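Local coordinates for protein leucyl-trna synthetase (Plasmodium knowlesi, PDB 5FOF) that probably clears wrongly attached amino acids from leucine tRNA, as the isolated editing domain of the enzyme that charges that tRNA with leucine, at residues 219-227 against 265-276; 251-261 against 291-300. All blocks are in the same frame, centred on the assembly; numbering follows the deposited sequence.

Contact 1. Residues 219-227 against 265-276; sequences ADDYACLQD and KYFYEMEKISSY
Tyr-268 drives its ring between Ala-219, Tyr-222, Ala-223 and Gln-226, a knob-into-hole contact in the editing domain where helices 219-227 and 265-270 cross at -71° with their axes 8.6 Å apart. Ala-223 suits the floor of this hole because its small side chain admits the ring: Ala-223 CB lies 3.5 Å from Tyr-268 CE1. Ala-219 completes the hole through its backbone carbonyl. Tyr-222 forms one wall. With its CG anti to the backbone N, its ring swings toward the second helix and brings Tyr-222 CE1 over a face of the other ring, 3.5 Å from Tyr-268 CD2. The two rings meet obliquely, their planes 59° apart. The opposite face of Tyr-268 is covered by the carbonyl oxygen of Ile-273, offset toward the rim, where the chain folds back after a Schellman motif with Lys-272 at positive phi. Tyr-222 itself is roofed by Lys-265, whose CA stands almost directly above the ring centre as a CH-pi contact, while the aliphatic Lys-265 CG runs on to 3.4 Å from Tyr-222 OH. Long and flexible, the lysine can lay methylenes on the ring and still send its ammonium away from the contact.

Polar atoms at one side are joined partly through water. Asp-227 OD2 takes a weak hydrogen bond from Ser-275 OG, and Asp-227 OD1 receives one from a water 2.7 Å away that also meets Tyr-268 OH at the edge of its ring. A second water donates to Glu-269 OE2 and is weakly bonded to Tyr-222 OH. Beyond the helix end, Tyr-276 lies against Cys-224, and its hydroxyl is hydrogen-bonded to Thr-200 OG1. A thiol suits the flat ring here: Cys-224 SG sits over the middle of the Tyr-276 face, 3.9 Å from the ring centroid and only 8° off the normal.

Contact 2. Residues 251-261 against 291-300; sequences FSCIQLPDIGD and KQYFEGTMTV
Ile-254 pairs with Met-298 and Gln-255 with Thr-297 in a small two-stranded antiparallel sheet of the editing domain, the first a non-hydrogen-bonded pair and the second a hydrogen-bonded one. Gln-255 N reaches Thr-297 O at 2.7 Å, nearly straight at 173°, and Thr-297 N answers with an equally short bond to Gln-255 O. Two residues further along, Thr-299 N donates to Cys-253 O from well above the carbonyl plane, consistent with the regular pairing ending here.

Threonine suits the end of this pairing because its two branches do different work. Thr-299 OG1, placed between the backbone N and the carbonyl carbon (chi1 64°), donates to a lone pair of Ser-252 O at 2.6 Å. Thr-299 CG2 lies 3.6 Å from Gln-255 CG, against the aliphatic part of that chain. Thr-297 OG1 donates in the plane of the glutamine's amide carbonyl, to a lone pair of Gln-255 OE1 at 3.2 Å. On the other face, Ile-254 is branched and stiff, as suits a strand, whereas Met-298 is supple: it bends at chi2 and chi3, which brings Met-298 CE within 3.4 Å of Cys-253 O. Phe-251 and Val-300 slide past each other in opposite directions at the margin.

At the helix end, Gly-296 lets the turn stay compact: with no side chain, it fits between Ile-254 CG2 and the Gln-292 carbonyl. Leu-256 CD2 packs 3.4 Å from Lys-291 O, and Pro-257 CD rests near Glu-295 O. Lys-291 NZ makes a salt bridge with Glu-295 OE1 one turn on.

Strand 297-298 thus leaves helix 281-295 through Gly-296. Ile-254 and Met-298 face helix 308-321 through Ile-308, Gln-292 is tied to Lys-85, and Leu-256 leans on Thr-263 of helix 263-270.

In the fold
From the N terminus, the chain first builds most of the mixed sheet, then enters helix 219-230, the first half of contact 1. It passes through helix 232-238 to strand 254-255, begins contact 2, and leads through a loop into helix 263-270, where contact 1 closes. Helix 281-295 then leads to strand 297-298, closing contact 2. The segments alternate, so the two loops cross rather than nest. Their centres lie about 17 Å apart, yet they touch: Tyr-266 and Phe-267 of helix 263-270 pack on Ile-259, and Phe-267 also meets Leu-256 and Lys-291. Together they bind three helices and the two-stranded sheet into one lobe beside the mixed sheet.

Contact 1. Residues 219-227 against 265-276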
loop_
_atom_site.group_PDB
_atom_site.type_symbol
_atom_site.label_atom_id
_atom_site.label_comp_id
_atom_site.label_asym_id
_atom_site.label_seq_id
_atom_site.Cartn_x
_atom_site.Cartn_y
_atom_site.Cartn_z
ATOM N N ALA A 219 -10.613 11.332 -5.013
ATOM C CA ALA A 219 -10.324 12.679 -5.501
ATOM C C ALA A 219 -8.853 13.011 -5.329
ATOM O O ALA A 219 -8.262 13.682 -6.165
ATOM C CB ALA A 219 -11.183 13.690 -4.771
ATOM N N ASP A 220 -8.272 12.511 -4.244
ATOM C CA ASP A 220 -6.871 12.735 -3.903
ATOM C C ASP A 220 -5.952 11.991 -4.887
ATOM O O ASP A 220 -4.931 12.533 -5.331
ATOM C CB ASP A 220 -6.662 12.255 -2.464
ATOM C CG ASP A 220 -5.298 12.609 -1.891
ATOM O OD1 ASP A 220 -4.663 13.606 -2.317
ATOM O OD2 ASP A 220 -4.853 11.880 -0.975
ATOM N N ASP A 221 -6.326 10.748 -5.216
ATOM C CA ASP A 221 -5.584 9.927 -6.179
ATOM C C ASP A 221 -5.673 10.531 -7.587
ATOM O O ASP A 221 -4.660 10.645 -8.278
ATOM C CB ASP A 221 -6.091 8.462 -6.199
ATOM C CG ASP A 221 -5.939 7.733 -4.842
ATOM O OD1 ASP A 221 -5.157 8.167 -3.953
ATOM O OD2 ASP A 221 -6.618 6.695 -4.682
ATOM N N TYR A 222 -6.873 10.931 -8.003
ATOM C CA TYR A 222 -7.044 11.616 -9.308
ATOM C C TYR A 222 -6.189 12.890 -9.437
ATOM O O TYR A 222 -5.664 13.180 -10.511
ATOM C CB TYR A 222 -8.522 11.980 -9.552
ATOM C CG TYR A 222 -8.837 12.516 -10.943
ATOM C CD1 TYR A 222 -8.738 13.876 -11.235
ATOM C CD2 TYR A 222 -9.271 11.667 -11.958
ATOM C CE1 TYR A 222 -9.037 14.367 -12.504
ATOM C CE2 TYR A 222 -9.571 12.148 -13.223
ATOM C CZ TYR A 222 -9.452 13.496 -13.495
ATOM O OH TYR A 222 -9.764 13.958 -14.753
ATOM N N ALA A 223 -6.086 13.644 -8.348
ATOM C CA ALA A 223 -5.398 14.926 -8.337
ATOM C C ALA A 223 -3.897 14.737 -8.390
ATOM O O ALA A 223 -3.197 15.532 -8.991
ATOM C CB ALA A 223 -5.772 15.709 -7.082
ATOM N N CYS A 224 -3.407 13.694 -7.732
ATOM C CA CYS A 224 -1.985 13.398 -7.748
ATOM C C CYS A 224 -1.547 12.947 -9.140
ATOM O O CYS A 224 -0.491 13.359 -9.615
ATOM C CB CYS A 224 -1.650 12.338 -6.714
ATOM S SG CYS A 224 0.115 12.114 -6.486
ATOM N N LEU A 225 -2.362 12.104 -9.773
ATOM C CA LEU A 225 -2.138 11.681 -11.157
ATOM C C LEU A 225 -2.127 12.834 -12.168
ATOM O O LEU A 225 -1.277 12.862 -13.056
ATOM C CB LEU A 225 -3.172 10.632 -11.596
ATOM C CG LEU A 225 -2.738 9.165 -11.549
ATOM C CD1 LEU A 225 -3.889 8.281 -12.002
ATOM C CD2 LEU A 225 -1.506 8.918 -12.423
ATOM N N GLN A 226 -3.071 13.766 -12.032
ATOM C CA GLN A 226 -3.155 14.954 -12.912
ATOM C C GLN A 226 -1.892 15.793 -12.859
ATOM O O GLN A 226 -1.318 16.133 -13.890
ATOM C CB GLN A 226 -4.359 15.826 -12.545
ATOM C CG GLN A 226 -5.698 15.259 -13.006
ATOM C CD GLN A 226 -5.877 15.256 -14.521
ATOM O OE1 GLN A 226 -5.144 15.919 -15.259
ATOM N NE2 GLN A 226 -6.863 14.510 -14.984
ATOM N N ASP A 227 -1.459 16.113 -11.648
ATOM C CA ASP A 227 -0.198 16.818 -11.451
ATOM C C ASP A 227 0.958 16.109 -12.132
ATOM O O ASP A 227 1.745 16.752 -12.806
ATOM C CB ASP A 227 0.120 17.009 -9.956
ATOM C CG ASP A 227 -0.655 18.151 -9.331
ATOM O OD1 ASP A 227 -1.791 18.429 -9.770
ATOM O OD2 ASP A 227 -0.120 18.760 -8.382
ATOM N N LYS A 265 -13.025 11.876 -10.088
ATOM C CA LYS A 265 -12.956 12.901 -11.140
ATOM C C LYS A 265 -13.984 14.008 -10.902
ATOM O O LYS A 265 -13.650 15.198 -10.921
ATOM C CB LYS A 265 -13.213 12.274 -12.521
ATOM C CG LYS A 265 -12.882 13.165 -13.721
ATOM C CD LYS A 265 -13.879 13.024 -14.864
ATOM C CE LYS A 265 -13.253 13.420 -16.197
ATOM N NZ LYS A 265 -14.257 13.444 -17.299
ATOM N N TYR A 266 -15.231 13.598 -10.684
ATOM C CA TYR A 266 -16.368 14.522 -10.599
ATOM C C TYR A 266 -16.233 15.548 -9.459
ATOM O O TYR A 266 -16.586 16.711 -9.638
ATOM C CB TYR A 266 -17.671 13.720 -10.468
ATOM C CG TYR A 266 -18.951 14.532 -10.467
ATOM C CD1 TYR A 266 -19.429 15.127 -9.282
ATOM C CD2 TYR A 266 -19.713 14.676 -11.630
ATOM C CE1 TYR A 266 -20.611 15.854 -9.265
ATOM C CE2 TYR A 266 -20.897 15.400 -11.618
ATOM C CZ TYR A 266 -21.339 15.984 -10.433
ATOM O OH TYR A 266 -22.508 16.698 -10.408
ATOM N N PHE A 267 -15.723 15.116 -8.307
ATOM C CA PHE A 267 -15.521 16.006 -7.157
ATOM C C PHE A 267 -14.251 16.877 -7.262
ATOM O O PHE A 267 -14.240 18.010 -6.783
ATOM C CB PHE A 267 -15.559 15.209 -5.843
ATOM C CG PHE A 267 -16.948 14.828 -5.416
ATOM C CD1 PHE A 267 -17.619 13.798 -6.039
ATOM C CD2 PHE A 267 -17.594 15.517 -4.393
ATOM C CE1 PHE A 267 -18.900 13.451 -5.652
ATOM C CE2 PHE A 267 -18.882 15.170 -3.998
ATOM C CZ PHE A 267 -19.537 14.139 -4.635
ATOM N N TYR A 268 -13.193 16.356 -7.878
ATOM C CA TYR A 268 -12.014 17.173 -8.261
ATOM C C TYR A 268 -12.358 18.382 -9.145
ATOM O O TYR A 268 -11.806 19.459 -8.953
ATOM C CB TYR A 268 -11.002 16.296 -8.997
ATOM C CG TYR A 268 -9.787 16.981 -9.584
ATOM C CD1 TYR A 268 -8.615 17.104 -8.851
ATOM C CD2 TYR A 268 -9.782 17.424 -10.908
ATOM C CE1 TYR A 268 -7.489 17.704 -9.391
ATOM C CE2 TYR A 268 -8.663 18.019 -11.471
ATOM C CZ TYR A 268 -7.517 18.158 -10.716
ATOM O OH TYR A 268 -6.397 18.729 -11.290
ATOM N N GLU A 269 -13.248 18.187 -10.121
ATOM C CA GLU A 269 -13.651 19.258 -11.043
ATOM C C GLU A 269 -14.639 20.226 -10.399
ATOM O O GLU A 269 -14.461 21.433 -10.502
ATOM C CB GLU A 269 -14.263 18.683 -12.325
ATOM C CG GLU A 269 -13.268 17.984 -13.242
ATOM C CD GLU A 269 -13.904 17.450 -14.517
ATOM O OE1 GLU A 269 -15.114 17.666 -14.751
ATOM O OE2 GLU A 269 -13.186 16.806 -15.301
ATOM N N MET A 270 -15.665 19.684 -9.746
ATOM C CA MET A 270 -16.719 20.476 -9.086
ATOM C C MET A 270 -16.220 21.303 -7.889
ATOM O O MET A 270 -16.840 22.306 -7.544
ATOM C CB MET A 270 -17.868 19.562 -8.622
ATOM C CG MET A 270 -19.194 20.255 -8.312
ATOM S SD MET A 270 -20.141 19.477 -6.974
ATOM C CE MET A 270 -19.184 19.902 -5.516
ATOM N N GLU A 271 -15.125 20.888 -7.252
ATOM C CA GLU A 271 -14.484 21.681 -6.192
ATOM C C GLU A 271 -13.189 22.372 -6.690
ATOM O O GLU A 271 -12.313 22.720 -5.886
ATOM C CB GLU A 271 -14.206 20.790 -4.972
ATOM C CG GLU A 271 -15.449 20.127 -4.368
ATOM C CD GLU A 271 -16.210 20.992 -3.359
ATOM O OE1 GLU A 271 -15.699 22.051 -2.921
ATOM O OE2 GLU A 271 -17.336 20.589 -2.981
ATOM N N LYS A 272 -13.082 22.564 -8.010
ATOM C CA LYS A 272 -11.963 23.269 -8.681
ATOM C C LYS A 272 -10.600 23.108 -8.004
ATOM O O LYS A 272 -9.922 24.081 -7.668
ATOM C CB LYS A 272 -12.313 24.749 -8.888
ATOM C CG LYS A 272 -13.744 24.953 -9.363
ATOM C CD LYS A 272 -13.948 26.264 -10.094
ATOM C CE LYS A 272 -15.422 26.469 -10.404
ATOM N NZ LYS A 272 -15.603 27.107 -11.733
ATOM N N ILE A 273 -10.216 21.852 -7.819
ATOM C CA ILE A 273 -8.914 21.500 -7.268
ATOM C C ILE A 273 -7.894 21.723 -8.389
ATOM O O ILE A 273 -8.157 21.380 -9.544
ATOM C CB ILE A 273 -8.869 20.027 -6.771
ATOM C CG1 ILE A 273 -9.976 19.718 -5.734
ATOM C CG2 ILE A 273 -7.502 19.695 -6.186
ATOM C CD1 ILE A 273 -9.747 20.302 -4.349
ATOM N N SER A 274 -6.766 22.340 -8.042
ATOM C CA SER A 274 -5.686 22.667 -8.984
ATOM C C SER A 274 -4.399 21.877 -8.734
ATOM O O SER A 274 -3.457 21.954 -9.540
ATOM C CB SER A 274 -5.340 24.161 -8.877
ATOM O OG SER A 274 -6.470 24.978 -9.129
ATOM N N SER A 275 -4.350 21.152 -7.614
ATOM C CA SER A 275 -3.128 20.503 -7.129
ATOM C C SER A 275 -3.500 19.473 -6.063
ATOM O O SER A 275 -4.485 19.655 -5.355
ATOM C CB SER A 275 -2.184 21.562 -6.542
ATOM O OG SER A 275 -0.967 21.010 -6.087
ATOM N N TYR A 276 -2.722 18.400 -5.934
ATOM C CA TYR A 276 -2.983 17.422 -4.866
ATOM C C TYR A 276 -2.493 17.930 -3.489
ATOM O O TYR A 276 -2.712 17.255 -2.476
ATOM C CB TYR A 276 -2.444 16.017 -5.218
ATOM C CG TYR A 276 -0.976 15.787 -4.959
ATOM C CD1 TYR A 276 -0.547 15.294 -3.734
ATOM C CD2 TYR A 276 -0.015 16.035 -5.943
ATOM C CE1 TYR A 276 0.795 15.084 -3.475
ATOM C CE2 TYR A 276 1.336 15.819 -5.697
ATOM C CZ TYR A 276 1.736 15.349 -4.451
ATOM O OH TYR A 276 3.065 15.114 -4.160
HETATM O O HOH W 1 -10.315 17.253 -14.532
HETATM O O HOH W 2 -4.446 18.470 -9.672
#

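Contact 2. Residues 251-261 against 291-300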
loop_
_atom_site.group_PDB
_atom_site.type_symbol
_atom_site.label_atom_id
_atom_site.label_comp_id
_atom_site.label_asym_id
_atom_site.label_seq_id
_atom_site.Cartn_x
_atom_site.Cartn_y
_atom_site.Cartn_z
ATOM N N PHE A 251 -10.391 1.307 -13.375
ATOM C CA PHE A 251 -11.795 0.922 -13.387
ATOM C C PHE A 251 -12.540 1.551 -12.194
ATOM O O PHE A 251 -12.118 1.401 -11.046
ATOM C CB PHE A 251 -11.933 -0.607 -13.329
ATOM C CG PHE A 251 -13.326 -1.100 -13.640
ATOM C CD1 PHE A 251 -14.333 -1.073 -12.672
ATOM C CD2 PHE A 251 -13.635 -1.590 -14.910
ATOM C CE1 PHE A 251 -15.616 -1.514 -12.972
ATOM C CE2 PHE A 251 -14.915 -2.035 -15.211
ATOM C CZ PHE A 251 -15.909 -1.998 -14.240
ATOM N N SER A 252 -13.654 2.225 -12.462
ATOM C CA SER A 252 -14.420 2.888 -11.412
ATOM C C SER A 252 -15.318 1.896 -10.735
ATOM O O SER A 252 -16.229 1.374 -11.364
ATOM C CB SER A 252 -15.259 4.027 -11.962
ATOM O OG SER A 252 -15.921 4.683 -10.903
ATOM N N CYS A 253 -15.061 1.654 -9.446
ATOM C CA CYS A 253 -15.775 0.639 -8.676
ATOM C C CYS A 253 -17.050 1.132 -7.990
ATOM O O CYS A 253 -17.776 0.314 -7.440
ATOM C CB CYS A 253 -14.848 0.029 -7.618
ATOM S SG CYS A 253 -13.278 -0.560 -8.277
ATOM N N ILE A 254 -17.310 2.449 -7.998
ATOM C CA ILE A 254 -18.389 3.051 -7.187
ATOM C C ILE A 254 -19.249 4.086 -7.963
ATOM O O ILE A 254 -18.709 4.989 -8.594
ATOM C CB ILE A 254 -17.820 3.694 -5.889
ATOM C CG1 ILE A 254 -17.050 2.651 -5.062
ATOM C CG2 ILE A 254 -18.949 4.300 -5.052
ATOM C CD1 ILE A 254 -16.578 3.108 -3.690
ATOM N N GLN A 255 -20.576 3.935 -7.879
ATOM C CA GLN A 255 -21.580 4.861 -8.441
ATOM C C GLN A 255 -22.197 5.659 -7.313
ATOM O O GLN A 255 -22.432 5.108 -6.240
ATOM C CB GLN A 255 -22.757 4.084 -9.061
ATOM C CG GLN A 255 -22.592 3.590 -10.484
ATOM C CD GLN A 255 -23.432 2.349 -10.790
ATOM O OE1 GLN A 255 -24.185 1.858 -9.945
ATOM N NE2 GLN A 255 -23.287 1.826 -12.004
ATOM N N LEU A 256 -22.519 6.924 -7.570
ATOM C CA LEU A 256 -23.384 7.715 -6.685
ATOM C C LEU A 256 -24.735 8.017 -7.381
ATOM O O LEU A 256 -24.795 8.008 -8.617
ATOM C CB LEU A 256 -22.664 8.997 -6.270
ATOM C CG LEU A 256 -21.577 8.811 -5.207
ATOM C CD1 LEU A 256 -20.668 10.033 -5.132
ATOM C CD2 LEU A 256 -22.179 8.517 -3.838
ATOM N N PRO A 257 -25.815 8.280 -6.601
ATOM C CA PRO A 257 -27.189 8.344 -7.127
ATOM C C PRO A 257 -27.404 9.077 -8.463
ATOM O O PRO A 257 -27.911 8.462 -9.403
ATOM C CB PRO A 257 -27.962 9.030 -5.995
ATOM C CG PRO A 257 -27.257 8.588 -4.768
ATOM C CD PRO A 257 -25.801 8.553 -5.147
ATOM N N ASP A 258 -27.032 10.358 -8.540
ATOM C CA ASP A 258 -27.209 11.163 -9.771
ATOM C C ASP A 258 -25.908 11.490 -10.504
ATOM O O ASP A 258 -25.942 11.928 -11.651
ATOM C CB ASP A 258 -27.957 12.465 -9.452
ATOM C CG ASP A 258 -29.463 12.281 -9.435
ATOM O OD1 ASP A 258 -30.015 11.955 -10.506
ATOM O OD2 ASP A 258 -30.092 12.469 -8.364
ATOM N N ILE A 259 -24.775 11.257 -9.850
ATOM C CA ILE A 259 -23.455 11.570 -10.398
ATOM C C ILE A 259 -22.959 10.474 -11.353
ATOM O O ILE A 259 -22.240 10.765 -12.312
ATOM C CB ILE A 259 -22.440 11.760 -9.241
ATOM C CG1 ILE A 259 -22.884 12.931 -8.341
ATOM C CG2 ILE A 259 -21.023 11.980 -9.767
ATOM C CD1 ILE A 259 -22.261 12.947 -6.957
ATOM N N GLY A 260 -23.340 9.225 -11.078
ATOM C CA GLY A 260 -22.777 8.056 -11.750
ATOM C C GLY A 260 -21.394 7.735 -11.203
ATOM O O GLY A 260 -21.002 8.222 -10.141
ATOM N N ASP A 261 -20.646 6.925 -11.946
ATOM C CA ASP A 261 -19.324 6.483 -11.520
ATOM C C ASP A 261 -18.240 7.525 -11.856
ATOM O O ASP A 261 -18.549 8.593 -12.374
ATOM C CB ASP A 261 -19.031 5.086 -12.091
ATOM C CG ASP A 261 -18.704 5.095 -13.579
ATOM O OD1 ASP A 261 -19.146 6.017 -14.299
ATOM O OD2 ASP A 261 -18.002 4.166 -14.029
ATOM N N LYS A 291 -19.890 10.180 1.480
ATOM C CA LYS A 291 -20.922 10.098 0.442
ATOM C C LYS A 291 -20.871 8.721 -0.249
ATOM O O LYS A 291 -21.906 8.071 -0.456
ATOM C CB LYS A 291 -20.754 11.251 -0.564
ATOM C CG LYS A 291 -22.029 11.759 -1.247
ATOM C CD LYS A 291 -21.894 13.249 -1.625
ATOM C CE LYS A 291 -22.758 13.644 -2.818
ATOM N NZ LYS A 291 -24.193 13.299 -2.622
ATOM N N GLN A 292 -19.663 8.260 -0.564
ATOM C CA GLN A 292 -19.480 6.900 -1.071
ATOM C C GLN A 292 -19.987 5.862 -0.082
ATOM O O GLN A 292 -20.779 5.000 -0.461
ATOM C CB GLN A 292 -18.022 6.624 -1.410
ATOM C CG GLN A 292 -17.547 7.349 -2.653
ATOM C CD GLN A 292 -16.121 7.030 -3.009
ATOM O OE1 GLN A 292 -15.435 6.291 -2.309
ATOM N NE2 GLN A 292 -15.660 7.595 -4.110
ATOM N N TYR A 293 -19.575 5.973 1.186
ATOM C CA TYR A 293 -19.920 4.957 2.204
ATOM C C TYR A 293 -21.437 4.757 2.416
ATOM O O TYR A 293 -21.892 3.617 2.517
ATOM C CB TYR A 293 -19.211 5.254 3.542
ATOM C CG TYR A 293 -19.350 4.159 4.591
ATOM C CD1 TYR A 293 -18.609 2.989 4.507
ATOM C CD2 TYR A 293 -20.215 4.302 5.668
ATOM C CE1 TYR A 293 -18.740 1.984 5.457
ATOM C CE2 TYR A 293 -20.340 3.315 6.626
ATOM C CZ TYR A 293 -19.607 2.156 6.517
ATOM O OH TYR A 293 -19.745 1.163 7.458
ATOM N N PHE A 294 -22.216 5.836 2.463
ATOM C CA PHE A 294 -23.678 5.727 2.712
ATOM C C PHE A 294 -24.550 5.632 1.438
ATOM O O PHE A 294 -25.507 4.850 1.388
ATOM C CB PHE A 294 -24.157 6.894 3.591
ATOM C CG PHE A 294 -23.532 6.915 4.968
ATOM C CD1 PHE A 294 -23.949 6.021 5.950
ATOM C CD2 PHE A 294 -22.526 7.827 5.285
ATOM C CE1 PHE A 294 -23.372 6.033 7.216
ATOM C CE2 PHE A 294 -21.948 7.841 6.548
ATOM C CZ PHE A 294 -22.373 6.942 7.517
ATOM N N GLU A 295 -24.214 6.436 0.427
ATOM C CA GLU A 295 -25.051 6.621 -0.763
ATOM C C GLU A 295 -24.501 5.904 -2.007
ATOM O O GLU A 295 -25.222 5.729 -2.996
ATOM C CB GLU A 295 -25.219 8.130 -1.042
ATOM C CG GLU A 295 -25.905 8.922 0.081
ATOM C CD GLU A 295 -25.563 10.418 0.095
ATOM O OE1 GLU A 295 -25.358 11.017 -0.986
ATOM O OE2 GLU A 295 -25.487 11.008 1.199
ATOM N N GLY A 296 -23.233 5.489 -1.969
ATOM C CA GLY A 296 -22.603 4.841 -3.122
ATOM C C GLY A 296 -23.071 3.414 -3.360
ATOM O O GLY A 296 -23.569 2.750 -2.439
ATOM N N THR A 297 -22.938 2.956 -4.609
ATOM C CA THR A 297 -23.170 1.540 -4.965
ATOM C C THR A 297 -22.018 1.006 -5.799
ATOM O O THR A 297 -21.317 1.771 -6.459
ATOM C CB THR A 297 -24.490 1.308 -5.738
ATOM O OG1 THR A 297 -24.614 2.287 -6.778
ATOM C CG2 THR A 297 -25.697 1.380 -4.791
ATOM N N MET A 298 -21.837 -0.311 -5.749
ATOM C CA MET A 298 -20.708 -0.978 -6.391
ATOM C C MET A 298 -21.017 -1.305 -7.850
ATOM O O MET A 298 -22.158 -1.623 -8.189
ATOM C CB MET A 298 -20.378 -2.273 -5.651
ATOM C CG MET A 298 -19.895 -2.101 -4.219
ATOM S SD MET A 298 -18.386 -1.140 -4.029
ATOM C CE MET A 298 -17.247 -2.022 -5.091
ATOM N N THR A 299 -19.989 -1.250 -8.694
ATOM C CA THR A 299 -20.123 -1.419 -10.141
ATOM C C THR A 299 -19.530 -2.729 -10.701
ATOM O O THR A 299 -19.715 -3.016 -11.882
ATOM C CB THR A 299 -19.445 -0.245 -10.863
ATOM O OG1 THR A 299 -18.047 -0.260 -10.581
ATOM C CG2 THR A 299 -20.011 1.071 -10.386
ATOM N N VAL A 300 -18.864 -3.521 -9.863
ATOM C CA VAL A 300 -18.134 -4.718 -10.294
ATOM C C VAL A 300 -18.775 -5.992 -9.762
ATOM O O VAL A 300 -19.343 -5.992 -8.661
ATOM C CB VAL A 300 -16.648 -4.704 -9.825
ATOM C CG1 VAL A 300 -15.854 -3.682 -10.607
ATOM C CG2 VAL A 300 -16.501 -4.416 -8.337
#